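Chinitase A (Streptomyces coelicolor, PDB 3EBV) is probably an endochitinase that binds chitin and cuts within its chains, represented here by the family 18 glycosyl hydrolase domain. Local coordinates at residues Q179-S183 against A230-Y234; T185-C189 against A204-I208; T198-T203 against V239-A243. All blocks are in the same frame, centred on the assembly; numbering follows the deposited sequence.

Contact 1: Q179-S183 against A230-Y234; sequences QYYNS and AGGGY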
loop_
_atom_site.group_PDB
_atom_site.type_symbol
_atom_site.label_atom_id
_atom_site.label_comp_id
_atom_site.label_asym_id
_atom_site.label_seq_id
_atom_site.Cartn_x
_atom_site.Cartn_y
_atom_site.Cartn_z
ATOM N N GLN A 179 -5.207 -2.232 -4.502
ATOM C CA GLN A 179 -6.429 -2.274 -3.713
ATOM C C GLN A 179 -7.417 -3.193 -4.463
ATOM O O GLN A 179 -8.097 -2.786 -5.427
ATOM C CB GLN A 179 -7.040 -0.864 -3.601
ATOM C CG GLN A 179 -6.110 0.141 -2.950
ATOM C CD GLN A 179 -6.768 1.522 -2.905
ATOM O OE1 GLN A 179 -7.948 1.660 -2.549
ATOM N NE2 GLN A 179 -6.007 2.542 -3.288
ATOM N N TYR A 180 -7.461 -4.462 -4.031
ATOM C CA TYR A 180 -8.364 -5.436 -4.693
ATOM C C TYR A 180 -9.797 -5.304 -4.130
ATOM O O TYR A 180 -10.405 -6.277 -3.607
ATOM C CB TYR A 180 -7.851 -6.880 -4.471
ATOM C CG TYR A 180 -6.546 -7.194 -5.161
ATOM C CD1 TYR A 180 -6.502 -8.022 -6.287
ATOM C CD2 TYR A 180 -5.337 -6.682 -4.663
ATOM C CE1 TYR A 180 -5.281 -8.358 -6.899
ATOM C CE2 TYR A 180 -4.133 -6.967 -5.287
ATOM C CZ TYR A 180 -4.093 -7.820 -6.403
ATOM O OH TYR A 180 -2.887 -8.084 -7.014
ATOM N N TYR A 181 -10.300 -4.061 -4.129
ATOM C CA TYR A 181 -11.575 -3.776 -3.445
ATOM C C TYR A 181 -12.092 -2.425 -3.904
ATOM O O TYR A 181 -11.411 -1.691 -4.623
ATOM C CB TYR A 181 -11.407 -3.823 -1.914
ATOM C CG TYR A 181 -10.322 -2.913 -1.359
ATOM C CD1 TYR A 181 -10.599 -1.588 -0.973
ATOM C CD2 TYR A 181 -9.050 -3.398 -1.112
ATOM C CE1 TYR A 181 -9.577 -0.759 -0.425
ATOM C CE2 TYR A 181 -8.040 -2.593 -0.537
ATOM C CZ TYR A 181 -8.315 -1.285 -0.201
ATOM O OH TYR A 181 -7.308 -0.524 0.306
ATOM N N ASN A 182 -13.335 -2.140 -3.503
ATOM C CA ASN A 182 -14.114 -1.004 -4.087
ATOM C C ASN A 182 -14.036 -0.994 -5.602
ATOM O O ASN A 182 -13.883 0.049 -6.242
ATOM C CB ASN A 182 -13.640 0.376 -3.545
ATOM C CG ASN A 182 -13.871 0.536 -2.068
ATOM O OD1 ASN A 182 -14.921 0.149 -1.549
ATOM N ND2 ASN A 182 -12.873 1.073 -1.369
ATOM N N SER A 183 -14.182 -2.176 -6.194
ATOM C CA SER A 183 -13.919 -2.369 -7.618
ATOM C C SER A 183 -15.100 -3.008 -8.358
ATOM O O SER A 183 -15.668 -3.968 -7.855
ATOM C CB SER A 183 -12.702 -3.309 -7.796
ATOM O OG SER A 183 -12.417 -3.491 -9.164
ATOM N N ALA A 230 -14.570 -0.886 3.692
ATOM C CA ALA A 230 -14.747 -0.612 2.275
ATOM C C ALA A 230 -16.195 -0.872 1.876
ATOM O O ALA A 230 -16.880 -1.625 2.581
ATOM C CB ALA A 230 -13.788 -1.509 1.433
ATOM N N GLY A 231 -16.611 -0.309 0.753
ATOM C CA GLY A 231 -17.978 -0.495 0.261
ATOM C C GLY A 231 -18.178 -1.861 -0.379
ATOM O O GLY A 231 -19.309 -2.336 -0.520
ATOM N N GLY A 232 -17.075 -2.496 -0.781
ATOM C CA GLY A 232 -17.147 -3.842 -1.356
ATOM C C GLY A 232 -15.750 -4.414 -1.472
ATOM O O GLY A 232 -14.765 -3.664 -1.446
ATOM N N GLY A 233 -15.681 -5.742 -1.622
ATOM C CA GLY A 233 -14.399 -6.439 -1.797
ATOM C C GLY A 233 -13.803 -7.074 -0.559
ATOM O O GLY A 233 -12.758 -7.758 -0.646
ATOM N N TYR A 234 -14.413 -6.895 0.619
ATOM C CA TYR A 234 -13.928 -7.638 1.787
ATOM C C TYR A 234 -13.970 -9.138 1.515
ATOM O O TYR A 234 -14.982 -9.639 0.990
ATOM C CB TYR A 234 -14.773 -7.345 3.034
ATOM C CG TYR A 234 -14.407 -8.226 4.186
ATOM C CD1 TYR A 234 -13.264 -7.995 4.925
ATOM C CD2 TYR A 234 -15.208 -9.344 4.506
ATOM C CE1 TYR A 234 -12.875 -8.865 5.976
ATOM C CE2 TYR A 234 -14.852 -10.196 5.545
ATOM C CZ TYR A 234 -13.694 -9.953 6.272
ATOM O OH TYR A 234 -13.365 -10.833 7.298
HETATM O O HOH W 1 -11.796 -8.605 -3.120
#
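Two loops at the C-terminal end of a family 18 TIM barrel, those that follow the neighbouring strands 175-179 and 219-224, meet where Tyr181 and Asn182 face the glycine run Gly231-Gly233. The chain turns out of its strand through an inverse gamma turn centred on Tyr180. Beyond it, Asn182 grips the glycine loop from both its backbone and its side chain. Asn182 N donates to Gly232 O at 2.9 Å in an almost straight bond, N-H...O 173°. The side-chain oxygen answers in the other direction: Asn182 OD1 accepts from Gly231 N at 2.9 Å, with that donor in its carbonyl plane, and weakly from Gly232 N. The methyl of Ala230 lies beside this amide, with Ala230 CB 3.6 Å from Asn182 OD1.

Tyr181 adds a single apolar contact, its CD1 approaching Ala230 CB obliquely at 4.0 Å. Its CG sits between the backbone N and the carbonyl carbon (chi1 55°), which turns the ring back over its own chain, where Gln179 CB lies against one face and Asn182 ND2 at the edge. Tyr181 CB packs against the carbonyl of Gly232, 3.4 Å from Gly232 O. Further along, one water donates to both Tyr180 O and Gly233 O, 2.8 Å from each. Gln179 NE2 is hydrogen-bonded to Glu121 OE2, at the end of the family's DxxDxDxE signature. The asparagine thus joins the loops largely through glycine backbone groups: the bonds accepted by Asn182 OD1, one good and one weak, help to set the rotation of its amide, while its backbone N-H holds the loop separately.

Contact 2: T185-C189 against A204-I208; sequences TMLGC and ALACI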
loop_
_atom_site.group_PDB
_atom_site.type_symbol
_atom_site.label_atom_id
_atom_site.label_comp_id
_atom_site.label_asym_id
_atom_site.label_seq_id
_atom_site.Cartn_x
_atom_site.Cartn_y
_atom_site.Cartn_z
ATOM N N THR A 185 -16.179 -5.225 -11.847
ATOM C CA THR A 185 -15.531 -6.413 -12.424
ATOM C C THR A 185 -14.334 -5.979 -13.279
ATOM O O THR A 185 -14.276 -4.860 -13.828
ATOM C CB THR A 185 -16.508 -7.281 -13.245
ATOM O OG1 THR A 185 -17.060 -6.475 -14.288
ATOM C CG2 THR A 185 -17.624 -7.857 -12.353
HETATM N N MSE A 186 -13.359 -6.881 -13.359
HETATM C CA MSE A 186 -12.107 -6.626 -14.036
HETATM C C MSE A 186 -11.659 -7.839 -14.826
HETATM O O MSE A 186 -12.082 -8.951 -14.515
HETATM C CB MSE A 186 -11.023 -6.333 -12.981
HETATM C CG MSE A 186 -11.261 -5.025 -12.225
HETATM SE SE MSE A 186 -10.840 -3.486 -13.372
HETATM C CE MSE A 186 -12.209 -2.231 -12.692
ATOM N N LEU A 187 -10.779 -7.643 -15.802
ATOM C CA LEU A 187 -10.203 -8.791 -16.534
ATOM C C LEU A 187 -9.025 -9.368 -15.751
ATOM O O LEU A 187 -8.218 -8.604 -15.150
ATOM C CB LEU A 187 -9.728 -8.391 -17.925
ATOM C CG LEU A 187 -10.805 -7.782 -18.797
ATOM C CD1 LEU A 187 -10.189 -7.497 -20.158
ATOM C CD2 LEU A 187 -11.927 -8.787 -18.983
ATOM N N GLY A 188 -8.865 -10.686 -15.768
ATOM C CA GLY A 188 -7.651 -11.292 -15.253
ATOM C C GLY A 188 -6.608 -11.479 -16.342
ATOM O O GLY A 188 -6.825 -11.066 -17.502
ATOM N N CYS A 189 -5.462 -12.080 -15.980
ATOM C CA CYS A 189 -4.403 -12.214 -16.999
ATOM C C CYS A 189 -4.782 -13.171 -18.129
ATOM O O CYS A 189 -4.144 -13.189 -19.194
ATOM C CB CYS A 189 -3.096 -12.685 -16.368
ATOM S SG CYS A 189 -3.282 -14.342 -15.647
ATOM N N ALA A 204 -6.110 -13.942 -10.293
ATOM C CA ALA A 204 -6.117 -13.597 -11.703
ATOM C C ALA A 204 -5.647 -12.174 -12.008
ATOM O O ALA A 204 -5.072 -11.921 -13.081
ATOM C CB ALA A 204 -7.489 -13.884 -12.325
ATOM N N LEU A 205 -5.939 -11.235 -11.093
ATOM C CA LEU A 205 -5.458 -9.865 -11.298
ATOM C C LEU A 205 -4.002 -9.731 -10.840
ATOM O O LEU A 205 -3.245 -9.000 -11.499
ATOM C CB LEU A 205 -6.350 -8.861 -10.542
ATOM C CG LEU A 205 -7.597 -8.420 -11.321
ATOM C CD1 LEU A 205 -8.555 -9.549 -11.666
ATOM C CD2 LEU A 205 -8.345 -7.364 -10.486
ATOM N N ALA A 206 -3.597 -10.394 -9.747
ATOM C CA ALA A 206 -2.166 -10.392 -9.370
ATOM C C ALA A 206 -1.316 -10.966 -10.498
ATOM O O ALA A 206 -0.214 -10.478 -10.771
ATOM C CB ALA A 206 -1.945 -11.149 -8.087
ATOM N N CYS A 207 -1.842 -11.967 -11.184
ATOM C CA CYS A 207 -1.139 -12.576 -12.330
ATOM C C CYS A 207 -0.754 -11.535 -13.398
ATOM O O CYS A 207 0.293 -11.656 -14.048
ATOM C CB CYS A 207 -2.113 -13.625 -12.919
ATOM S SG CYS A 207 -1.566 -14.425 -14.432
ATOM N N ILE A 208 -1.590 -10.524 -13.630
ATOM C CA ILE A 208 -1.260 -9.533 -14.662
ATOM C C ILE A 208 0.067 -8.842 -14.264
ATOM O O ILE A 208 0.916 -8.569 -15.127
ATOM C CB ILE A 208 -2.367 -8.444 -14.789
ATOM C CG1 ILE A 208 -3.724 -9.059 -15.141
ATOM C CG2 ILE A 208 -1.992 -7.388 -15.824
ATOM C CD1 ILE A 208 -4.860 -8.059 -15.013
#
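The backbone of 185-189 leaves its short strand and passes over the side of helix 204-208, with Gly188 CA 4.5 Å from Ala204 CA and Cys189 close to Ile208. At the crossing Cys189 N donates to Ala204 O over 2.9 Å. On the helix itself Ile208 N bonds to Leu205 O, three residues back, while the carbonyl of Ala204 turns to the incoming chain. The covalent link follows directly: Cys189 SG and Cys207 SG are joined at 2.1 Å with the disulfide torsion at 85°, close to the relaxed right angle. Cys189 holds its sulfur between backbone N and carbonyl carbon (chi1 63°), whereas Cys207 extends its own opposite the backbone N (chi1 175°), and these two settings bring the sulfurs together.

Strand 186-187 pairs antiparallel with strand 193-194 in a small hairpin within the connection from barrel strand 175-179 to helix 199-210, and the disulfide ties the turn of that excursion to its own barrel helix. The helix side chains fill in beneath it. Ile208 reaches along the chain, its CG1 beside Cys189 CB at 3.9 Å and its CD1 3.4 Å from Leu187 O. Leu205 splits its branches: CD1 touches Leu187 O at 3.6 Å, and CD2 meets Met186 CB at 3.8 Å. Met186, present as selenomethionine, crosses Leu205 at about a right angle; its selenium end leads away from the helix, and the side chain also packs on Thr152 and Ile153.

Contact 3: T198-T203 against V239-A243; sequences TVDFLT and VVNAA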
loop_
_atom_site.group_PDB
_atom_site.type_symbol
_atom_site.label_atom_id
_atom_site.label_comp_id
_atom_site.label_asym_id
_atom_site.label_seq_id
_atom_site.Cartn_x
_atom_site.Cartn_y
_atom_site.Cartn_z
ATOM N N THR A 198 -13.700 -12.517 -4.265
ATOM C CA THR A 198 -13.472 -13.923 -4.592
ATOM C C THR A 198 -11.960 -14.214 -4.637
ATOM O O THR A 198 -11.159 -13.307 -4.935
ATOM C CB THR A 198 -14.068 -14.292 -5.963
ATOM O OG1 THR A 198 -13.455 -13.529 -7.015
ATOM C CG2 THR A 198 -15.612 -14.099 -6.018
ATOM N N VAL A 199 -11.568 -15.461 -4.375
ATOM C CA VAL A 199 -10.151 -15.803 -4.457
ATOM C C VAL A 199 -9.631 -15.545 -5.885
ATOM O O VAL A 199 -8.499 -15.059 -6.061
ATOM C CB VAL A 199 -9.899 -17.264 -4.021
ATOM C CG1 VAL A 199 -10.507 -18.207 -4.950
ATOM C CG2 VAL A 199 -8.384 -17.565 -3.964
ATOM N N ASP A 200 -10.431 -15.807 -6.925
ATOM C CA ASP A 200 -9.976 -15.659 -8.309
ATOM C C ASP A 200 -9.693 -14.193 -8.676
ATOM O O ASP A 200 -8.824 -13.904 -9.491
ATOM C CB ASP A 200 -11.053 -16.172 -9.302
ATOM C CG ASP A 200 -11.106 -17.691 -9.443
ATOM O OD1 ASP A 200 -10.174 -18.402 -9.008
ATOM O OD2 ASP A 200 -12.129 -18.121 -10.033
ATOM N N PHE A 201 -10.443 -13.260 -8.084
ATOM C CA PHE A 201 -10.145 -11.832 -8.357
ATOM C C PHE A 201 -8.732 -11.530 -7.887
ATOM O O PHE A 201 -7.997 -10.804 -8.578
ATOM C CB PHE A 201 -11.126 -10.997 -7.565
ATOM C CG PHE A 201 -11.209 -9.524 -7.963
ATOM C CD1 PHE A 201 -11.823 -9.115 -9.145
ATOM C CD2 PHE A 201 -10.710 -8.557 -7.082
ATOM C CE1 PHE A 201 -11.960 -7.727 -9.440
ATOM C CE2 PHE A 201 -10.851 -7.173 -7.389
ATOM C CZ PHE A 201 -11.458 -6.760 -8.521
ATOM N N LEU A 202 -8.348 -12.069 -6.735
ATOM C CA LEU A 202 -6.992 -11.835 -6.230
ATOM C C LEU A 202 -5.944 -12.469 -7.133
ATOM O O LEU A 202 -4.968 -11.840 -7.540
ATOM C CB LEU A 202 -6.845 -12.344 -4.790
ATOM C CG LEU A 202 -7.905 -11.801 -3.807
ATOM C CD1 LEU A 202 -7.659 -12.312 -2.406
ATOM C CD2 LEU A 202 -7.921 -10.251 -3.816
ATOM N N THR A 203 -6.126 -13.765 -7.422
ATOM C CA THR A 203 -5.061 -14.459 -8.155
ATOM C C THR A 203 -4.964 -14.067 -9.621
ATOM O O THR A 203 -3.840 -13.900 -10.144
ATOM C CB THR A 203 -5.236 -16.013 -8.033
ATOM O OG1 THR A 203 -6.538 -16.371 -8.542
ATOM C CG2 THR A 203 -5.144 -16.448 -6.581
ATOM N N VAL A 239 -9.658 -16.527 2.714
ATOM C CA VAL A 239 -9.617 -16.280 1.258
ATOM C C VAL A 239 -8.286 -15.611 0.851
ATOM O O VAL A 239 -7.676 -15.964 -0.176
ATOM C CB VAL A 239 -10.836 -15.454 0.759
ATOM C CG1 VAL A 239 -10.669 -15.040 -0.722
ATOM C CG2 VAL A 239 -12.162 -16.250 0.977
ATOM N N VAL A 240 -7.850 -14.614 1.623
ATOM C CA VAL A 240 -6.553 -14.011 1.354
ATOM C C VAL A 240 -5.464 -15.102 1.420
ATOM O O VAL A 240 -4.572 -15.169 0.549
ATOM C CB VAL A 240 -6.175 -12.894 2.388
ATOM C CG1 VAL A 240 -4.817 -12.288 2.025
ATOM C CG2 VAL A 240 -7.291 -11.824 2.436
ATOM N N ASN A 241 -5.502 -15.922 2.469
ATOM C CA ASN A 241 -4.469 -16.975 2.656
ATOM C C ASN A 241 -4.525 -17.992 1.524
ATOM O O ASN A 241 -3.479 -18.432 1.072
ATOM C CB ASN A 241 -4.642 -17.648 4.028
ATOM C CG ASN A 241 -4.421 -16.666 5.161
ATOM O OD1 ASN A 241 -3.781 -15.623 4.975
ATOM N ND2 ASN A 241 -4.908 -17.016 6.364
ATOM N N ALA A 242 -5.735 -18.322 1.057
ATOM C CA ALA A 242 -5.839 -19.207 -0.107
ATOM C C ALA A 242 -5.202 -18.592 -1.348
ATOM O O ALA A 242 -4.492 -19.280 -2.119
ATOM C CB ALA A 242 -7.268 -19.570 -0.366
ATOM N N ALA A 243 -5.454 -17.309 -1.592
ATOM C CA ALA A 243 -4.855 -16.674 -2.757
ATOM C C ALA A 243 -3.316 -16.673 -2.654
ATOM O O ALA A 243 -2.606 -16.855 -3.644
ATOM C CB ALA A 243 -5.393 -15.214 -2.889
#
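Val199 lays its CG2 methyl against the backbone of Ala243, 3.8 Å from Ala243 N and 4.0 Å from Ala243 CB. The small alanine side chain enters a shallow hollow walled by Val199, Leu202 and Thr203: Leu202 CD1 stands 3.7 Å from Ala243 CB, and the Thr203 methyl, CG2, is 3.9 Å from that same CB. One helical turn earlier, Val239 makes the second apolar contact. Its CG1 points away from its backbone N (chi1 172°) and meets the first turn of the other helix, 3.8 Å from Val199 N and 4.1 Å from Val199 CB. Leu202 CD1 also approaches this valine. No hydrogen bond links the two segments.

Thr198 caps the N-terminal end of its helix, with Thr198 OG1 accepting from Phe201 N at 3.2 Å; the same hydroxyl is also hydrogen-bonded to Ala195 O. The axes of helices 199-203 and 239-243 approach to 9.1 Å and cross at -43°, running in broadly the same sense. Leu202 and Ala243 are backed by strand 219-224, through Leu223 and Leu221 respectively. Such side-by-side packing of successive helices outside the strand that lies between them in sequence belongs to the outer layer of a beta/alpha TIM barrel.

Overall arrangement
All three contacts gather in one sector of the barrel, around strands 175-179 and 219-224 and the helices that follow them. Along the chain, contact 2 falls entirely between the two halves of contact 1, while contact 3 alternates with both. Contacts 2 and 3 share helix 199-210, with centres about 11 Å apart; contact 1 has its centre about 15 Å from that of contact 2 and 13 Å from that of contact 3. Tyr180 joins the set, packing on Leu202, Leu205 and Ala206, while Phe201 touches both Ser183 and Met186. Helix 199-210 therefore connects the loop after strand 175-179 with the disulfide-linked hairpin and the next barrel helix.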